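Side-chain contacts in surface protein R28 (Streptococcus pyogenes, PDB 6S5Z), which is a cell-wall-linked streptococcal surface protein implicated in infection, represented here by a Rib domain, a structural module of immunoglobulin-like fold: residues Tyr42-Lys45 against Lys49-Thr52; Glu63-Tyr66 against Thr70-Asp73. All coordinates share one frame; numbering follows the deposited sequence.

Contact 1. Residues Tyr42-Lys45 against Lys49-Thr52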
ATOM      1  N   TYR A  42      -0.582  -2.930  -7.257  1.00  8.26           N
ATOM      2  CA  TYR A  42      -0.468  -2.006  -6.131  1.00  8.37           C
ATOM      3  C   TYR A  42       0.145  -0.709  -6.624  1.00  8.80           C
ATOM      4  O   TYR A  42       1.133  -0.733  -7.363  1.00 12.60           O
ATOM      5  CB  TYR A  42       0.408  -2.606  -5.023  1.00 15.39           C
ATOM      6  CG  TYR A  42      -0.082  -3.957  -4.523  1.00 11.63           C
ATOM      7  CD1 TYR A  42       0.198  -5.141  -5.220  1.00 12.58           C
ATOM      8  CD2 TYR A  42      -0.842  -4.053  -3.365  1.00  7.73           C
ATOM      9  CE1 TYR A  42      -0.265  -6.378  -4.752  1.00 10.07           C
ATOM     10  CE2 TYR A  42      -1.299  -5.270  -2.904  1.00 13.03           C
ATOM     11  CZ  TYR A  42      -1.007  -6.427  -3.590  1.00 10.54           C
ATOM     12  OH  TYR A  42      -1.482  -7.625  -3.088  1.00 15.47           O
ATOM     13  N   ASN A  43      -0.434   0.418  -6.209  1.00 11.97           N
ATOM     14  CA  ASN A  43       0.129   1.714  -6.561  1.00 14.28           C
ATOM     15  C   ASN A  43      -0.200   2.687  -5.451  1.00 14.58           C
ATOM     16  O   ASN A  43      -1.134   2.474  -4.679  1.00 11.14           O
ATOM     17  CB  ASN A  43      -0.409   2.241  -7.890  1.00 14.83           C
ATOM     18  CG  ASN A  43      -1.903   2.474  -7.859  1.00 17.94           C
ATOM     19  OD1 ASN A  43      -2.678   1.570  -8.149  1.00 16.94           O
ATOM     20  ND2 ASN A  43      -2.319   3.693  -7.499  1.00 17.12           N
ATOM     21  N   TRP A  44       0.577   3.761  -5.382  1.00 11.75           N
ATOM     22  CA  TRP A  44       0.270   4.823  -4.439  1.00  9.79           C
ATOM     23  C   TRP A  44      -0.919   5.631  -4.927  1.00 10.82           C
ATOM     24  O   TRP A  44      -0.992   6.013  -6.100  1.00 10.88           O
ATOM     25  CB  TRP A  44       1.482   5.747  -4.242  1.00 14.68           C
ATOM     26  CG  TRP A  44       2.636   5.070  -3.591  1.00  7.56           C
ATOM     27  CD1 TRP A  44       3.817   4.710  -4.167  1.00  7.38           C
ATOM     28  CD2 TRP A  44       2.702   4.632  -2.228  1.00  9.28           C
ATOM     29  NE1 TRP A  44       4.622   4.079  -3.241  1.00 10.18           N
ATOM     30  CE2 TRP A  44       3.959   4.022  -2.045  1.00 12.60           C
ATOM     31  CE3 TRP A  44       1.817   4.701  -1.145  1.00 13.49           C
ATOM     32  CZ2 TRP A  44       4.355   3.481  -0.819  1.00 11.60           C
ATOM     33  CZ3 TRP A  44       2.211   4.175   0.064  1.00  9.64           C
ATOM     34  CH2 TRP A  44       3.467   3.567   0.218  1.00 11.42           C
ATOM     35  N   LYS A  45      -1.842   5.917  -4.014  1.00 12.51           N
ATOM     36  CA  LYS A  45      -2.908   6.854  -4.336  1.00 11.70           C
ATOM     37  C   LYS A  45      -2.312   8.201  -4.720  1.00 10.00           C
ATOM     38  O   LYS A  45      -1.344   8.659  -4.118  1.00 14.88           O
ATOM     39  CB  LYS A  45      -3.846   7.036  -3.139  1.00 10.11           C
ATOM     40  CG  LYS A  45      -5.007   7.996  -3.389  1.00 16.57           C
ATOM     41  CD  LYS A  45      -5.981   7.951  -2.224  1.00 19.52           C
ATOM     42  CE  LYS A  45      -6.712   6.640  -2.217  1.00 25.73           C
ATOM     43  NZ  LYS A  45      -7.634   6.549  -3.348  1.00 24.09           N
ATOM     44  N   LYS A  49       1.569   9.368  -1.819  1.00 11.21           N
ATOM     45  CA  LYS A  49       2.839   8.653  -1.705  1.00  8.83           C
ATOM     46  C   LYS A  49       3.697   9.288  -0.619  1.00 11.05           C
ATOM     47  O   LYS A  49       3.881  10.516  -0.616  1.00 15.85           O
ATOM     48  CB  LYS A  49       3.605   8.657  -3.020  1.00  9.42           C
ATOM     49  CG  LYS A  49       4.967   7.982  -2.908  1.00 10.78           C
ATOM     50  CD  LYS A  49       5.700   7.966  -4.227  1.00  8.94           C
ATOM     51  CE  LYS A  49       6.983   7.154  -4.161  1.00 10.75           C
ATOM     52  NZ  LYS A  49       7.803   7.302  -5.404  1.00 13.22           N
ATOM     53  N   PRO A  50       4.197   8.507   0.333  1.00 14.51           N
ATOM     54  CA  PRO A  50       5.031   9.086   1.394  1.00 11.41           C
ATOM     55  C   PRO A  50       6.286   9.714   0.798  1.00 15.66           C
ATOM     56  O   PRO A  50       6.950   9.127  -0.057  1.00 11.63           O
ATOM     57  CB  PRO A  50       5.352   7.884   2.288  1.00 10.95           C
ATOM     58  CG  PRO A  50       4.192   6.908   2.046  1.00 14.03           C
ATOM     59  CD  PRO A  50       3.878   7.083   0.566  1.00  9.92           C
ATOM     60  N   ASP A  51       6.607  10.921   1.256  1.00 15.61           N
ATOM     61  CA  ASP A  51       7.746  11.681   0.742  1.00 12.56           C
ATOM     62  C   ASP A  51       8.981  11.332   1.570  1.00 13.78           C
ATOM     63  O   ASP A  51       9.101  11.744   2.722  1.00 15.93           O
ATOM     64  CB  ASP A  51       7.424  13.178   0.786  1.00 11.12           C
ATOM     65  CG  ASP A  51       8.530  14.051   0.221  1.00 19.42           C
ATOM     66  OD1 ASP A  51       9.568  13.533  -0.239  1.00 21.16           O
ATOM     67  OD2 ASP A  51       8.336  15.284   0.219  1.00 19.63           O
ATOM     68  N   THR A  52       9.909  10.579   0.985  1.00 11.14           N
ATOM     69  CA  THR A  52      11.105  10.190   1.715  1.00 11.74           C
ATOM     70  C   THR A  52      12.216  11.221   1.628  1.00 10.73           C
ATOM     71  O   THR A  52      13.318  10.945   2.113  1.00 13.61           O
ATOM     72  CB  THR A  52      11.645   8.853   1.202  1.00 13.44           C
ATOM     73  OG1 THR A  52      12.034   9.010  -0.172  1.00 12.04           O
ATOM     74  CG2 THR A  52      10.621   7.742   1.331  1.00 14.70           C
TER

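Contact 2. Residues Glu63-Tyr66 against Thr70-Asp73. With NA (sodium ion), chain C.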
ATOM      1  N   GLU A  63      -3.392   1.875  -3.045  1.00 13.31           N
ATOM      2  CA  GLU A  63      -4.534   1.317  -3.748  1.00 14.04           C
ATOM      3  C   GLU A  63      -4.217  -0.116  -4.153  1.00 15.57           C
ATOM      4  O   GLU A  63      -3.214  -0.364  -4.836  1.00 11.09           O
ATOM      5  CB  GLU A  63      -4.873   2.126  -4.993  1.00 12.00           C
ATOM      6  CG  GLU A  63      -5.198   3.558  -4.714  1.00 15.56           C
ATOM      7  CD  GLU A  63      -5.495   4.317  -6.006  1.00 18.12           C
ATOM      8  OE1 GLU A  63      -5.283   3.758  -7.111  1.00 14.80           O
ATOM      9  OE2 GLU A  63      -5.945   5.471  -5.905  1.00 15.29           O
ATOM     10  N   VAL A  64      -5.075  -1.046  -3.755  1.00  9.23           N
ATOM     11  CA  VAL A  64      -4.963  -2.445  -4.164  1.00  9.13           C
ATOM     12  C   VAL A  64      -6.006  -2.687  -5.250  1.00 12.09           C
ATOM     13  O   VAL A  64      -7.210  -2.602  -4.991  1.00 13.74           O
ATOM     14  CB  VAL A  64      -5.152  -3.402  -2.976  1.00  8.93           C
ATOM     15  CG1 VAL A  64      -4.946  -4.847  -3.411  1.00 14.45           C
ATOM     16  CG2 VAL A  64      -4.159  -3.076  -1.923  1.00 10.89           C
ATOM     17  N   HIS A  65      -5.556  -2.958  -6.475  1.00 10.08           N
ATOM     18  CA  HIS A  65      -6.448  -3.119  -7.626  1.00 11.60           C
ATOM     19  C   HIS A  65      -6.658  -4.609  -7.866  1.00 16.16           C
ATOM     20  O   HIS A  65      -5.731  -5.309  -8.269  1.00 13.33           O
ATOM     21  CB  HIS A  65      -5.859  -2.457  -8.874  1.00 14.69           C
ATOM     22  CG  HIS A  65      -5.877  -0.960  -8.837  1.00 18.19           C
ATOM     23  ND1 HIS A  65      -6.787  -0.209  -9.549  1.00 17.39           N
ATOM     24  CD2 HIS A  65      -5.114  -0.077  -8.152  1.00 17.90           C
ATOM     25  CE1 HIS A  65      -6.577   1.075  -9.311  1.00 17.79           C
ATOM     26  NE2 HIS A  65      -5.564   1.182  -8.470  1.00 17.18           N
ATOM     27  N   TYR A  66      -7.877  -5.069  -7.689  1.00 13.49           N
ATOM     28  CA  TYR A  66      -8.170  -6.487  -7.781  1.00 12.09           C
ATOM     29  C   TYR A  66      -8.533  -6.860  -9.207  1.00 17.72           C
ATOM     30  O   TYR A  66      -8.863  -5.991 -10.023  1.00 18.06           O
ATOM     31  CB  TYR A  66      -9.317  -6.841  -6.849  1.00 17.64           C
ATOM     32  CG  TYR A  66      -9.005  -6.624  -5.406  1.00 13.53           C
ATOM     33  CD1 TYR A  66      -8.102  -7.437  -4.754  1.00 10.92           C
ATOM     34  CD2 TYR A  66      -9.632  -5.614  -4.680  1.00 15.33           C
ATOM     35  CE1 TYR A  66      -7.820  -7.255  -3.428  1.00 19.86           C
ATOM     36  CE2 TYR A  66      -9.357  -5.431  -3.347  1.00 16.60           C
ATOM     37  CZ  TYR A  66      -8.446  -6.249  -2.731  1.00 15.87           C
ATOM     38  OH  TYR A  66      -8.163  -6.072  -1.404  1.00 21.17           O
ATOM     39  N   THR A  70     -12.463  -3.964  -8.777  1.00 15.71           N
ATOM     40  CA  THR A  70     -12.663  -3.187  -7.572  1.00 21.44           C
ATOM     41  C   THR A  70     -11.310  -2.906  -6.924  1.00 21.97           C
ATOM     42  O   THR A  70     -10.293  -3.541  -7.235  1.00 16.76           O
ATOM     43  CB  THR A  70     -13.610  -3.901  -6.603  1.00 18.91           C
ATOM     44  OG1 THR A  70     -13.054  -5.152  -6.227  1.00 22.30           O
ATOM     45  CG2 THR A  70     -14.970  -4.150  -7.266  1.00 19.33           C
ATOM     46  N   VAL A  71     -11.316  -1.951  -6.000  1.00 18.09           N
ATOM     47  CA  VAL A  71     -10.103  -1.361  -5.450  1.00 13.67           C
ATOM     48  C   VAL A  71     -10.288  -1.161  -3.957  1.00 13.88           C
ATOM     49  O   VAL A  71     -11.316  -0.647  -3.513  1.00 19.38           O
ATOM     50  CB  VAL A  71      -9.780  -0.007  -6.137  1.00 13.56           C
ATOM     51  CG1 VAL A  71      -8.491   0.587  -5.583  1.00 17.96           C
ATOM     52  CG2 VAL A  71      -9.661  -0.178  -7.657  1.00 22.41           C
ATOM     53  N   ASP A  72      -9.265  -1.514  -3.190  1.00 17.06           N
ATOM     54  CA  ASP A  72      -9.205  -1.235  -1.763  1.00 18.30           C
ATOM     55  C   ASP A  72      -8.173  -0.144  -1.531  1.00 16.24           C
ATOM     56  O   ASP A  72      -7.121  -0.135  -2.175  1.00 19.50           O
ATOM     57  CB  ASP A  72      -8.807  -2.484  -0.957  1.00 16.03           C
ATOM     58  CG  ASP A  72      -9.991  -3.214  -0.360  1.00 21.92           C
ATOM     59  OD1 ASP A  72     -10.968  -2.538   0.038  1.00 23.27           O
ATOM     60  OD2 ASP A  72      -9.919  -4.468  -0.231  1.00 20.56           O
ATOM     61  N   ASP A  73      -8.496   0.798  -0.644  1.00 14.96           N
ATOM     62  CA  ASP A  73      -7.547   1.796  -0.167  1.00 11.90           C
ATOM     63  C   ASP A  73      -7.008   1.361   1.195  1.00 15.18           C
ATOM     64  O   ASP A  73      -7.780   0.982   2.080  1.00 18.41           O
ATOM     65  CB  ASP A  73      -8.204   3.171  -0.049  1.00 19.98           C
ATOM     66  CG  ASP A  73      -8.523   3.784  -1.395  1.00 21.41           C
ATOM     67  OD1 ASP A  73      -7.924   3.373  -2.413  1.00 24.37           O
ATOM     68  OD2 ASP A  73      -9.380   4.689  -1.438  1.00 27.96           O
TER
HETATM   69 NA    NA C 401     -11.428  -5.272   1.616  1.00 19.73          NA
HETATM   70  O   HOH W   1     -12.941  -3.019   1.708  1.00 39.82           O
HETATM   71  O   HOH W   2     -12.039  -6.593   3.818  1.00 29.09           O
HETATM   72  O   HOH W   3     -10.056  -3.863   3.373  1.00 46.20           O

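Contact 1. Residues Tyr42-Lys45 against Lys49-Thr52
The indole of Trp44 lies with one face against Lys49 and Pro50, two consecutive residues that share this face and divide its two rings between them. Lys49 takes the pyrrole half: its CG stands 3.8 Å from the centroid of the five-membered ring and only 13° off the normal, a CH-pi contact in which aliphatic hydrogens meet the pi cloud. Pro50 takes the benzene half in the same manner, its ring carbon CD 3.5 Å from the centroid of the six-membered ring. Each carbon lies nearly over its own ring, and so to one side of the indole's middle, and the closest approach is that of Pro50 CD to Trp44 CZ3, 3.4 Å. The lysine chain runs at about a right angle to the tryptophan side chain. Its CG is anti to the backbone N (chi1 177°) and the chain stays extended beyond it, which carries CD and CE past CD1 and NE1 of Trp44 and leads the ammonium group away from Tyr42-Lys45. The lysine therefore contributes its methylenes to the packing.

In the immunoglobulin-like Rib domain this contact folds the loop after strand 41-44 back over the last residue of that strand, before the chain enters strand 56-65. Trp44 also packs on Val62 and Val76 of the two central strands, while Pro50 reaches Lys58 and Val78; the buried proline thus joins the loop to the same sheet. Trp44 NE1 donates to the carbonyl of Leu24, which probably helps to fix the rotation of the indole.

Within strand 41-44, Asn43 ND2 donates a hydrogen bond to Trp44 O at 3.0 Å and also bonds to Glu63 OE1. Toward Trp44 O the donor stands above the carbonyl plane, at a C=O...N angle of 103°, well away from a lone-pair direction.

Contact 2. Residues Glu63-Tyr66 against Thr70-Asp73
Tyr66 and Asp72 meet through a hydroxyl-carboxylate hydrogen bond, 2.7 Å from Tyr66 OH to Asp72 OD2. The phenol donates to the anti lone pair of OD2, and the carboxylate stands at the ring edge with its plane 81° from that of the ring. The same OD2 binds the sodium ion at 2.5 Å, so phenol and metal together grip one oxygen; OD1 accepts from a water that is also a sodium ligand. Two further waters and the backbone carbonyls of Lys6 and Tyr9 complete the six ligands. A second side-chain bond runs along the first strand, where His65 NE2 donates to Glu63 OE1 at 2.9 Å.

Backbone hydrogen bonds pair Val64 with Asp72 in both directions, and Tyr66 N adds a bond of 2.9 Å to Thr70 O, where the hairpin turns.

Apolar and ring contacts lie on the face of the sheet that carries Glu63, His65, Val71 and Asp73. Val71 CG1 sits over the centre of the His65 imidazole, 4.2 Å from its centroid, while CG2 closes to 3.4 Å of ND1.

Charge gathers on this face too: the side chains of Glu63 and Asp73 run side by side, with OE2 of Glu63 4.5 Å from OD1 of Asp73, a repulsion that Lys45 probably offsets.

These antiparallel strands, 56-65 and 71-81, form a beta hairpin; strand 41-44 borders the first, and helix 5-8 packs against Tyr66 and Thr70.

Overall arrangement
Contact 1 and contact 2 follow one another along the chain, their centres about 14 Å apart, and strand 56-65 joins them as the sheet neighbour of strand 41-44. Asn43 O and Glu63 N, 2.9 Å apart, form a probable backbone hydrogen bond between the two strands. Lys45 NZ, from contact 1, lies 3.2 Å from Asp73 OD2 in a salt bridge that spans strand 56-65 to the strand beyond it. On the opposite face of the sheet, Tyr42 CE2 packs 3.7 Å from Val64 CG1. The sodium ion belongs to contact 2; the nearest atom of contact 1, Tyr42 CE2, is 11.1 Å from the ion.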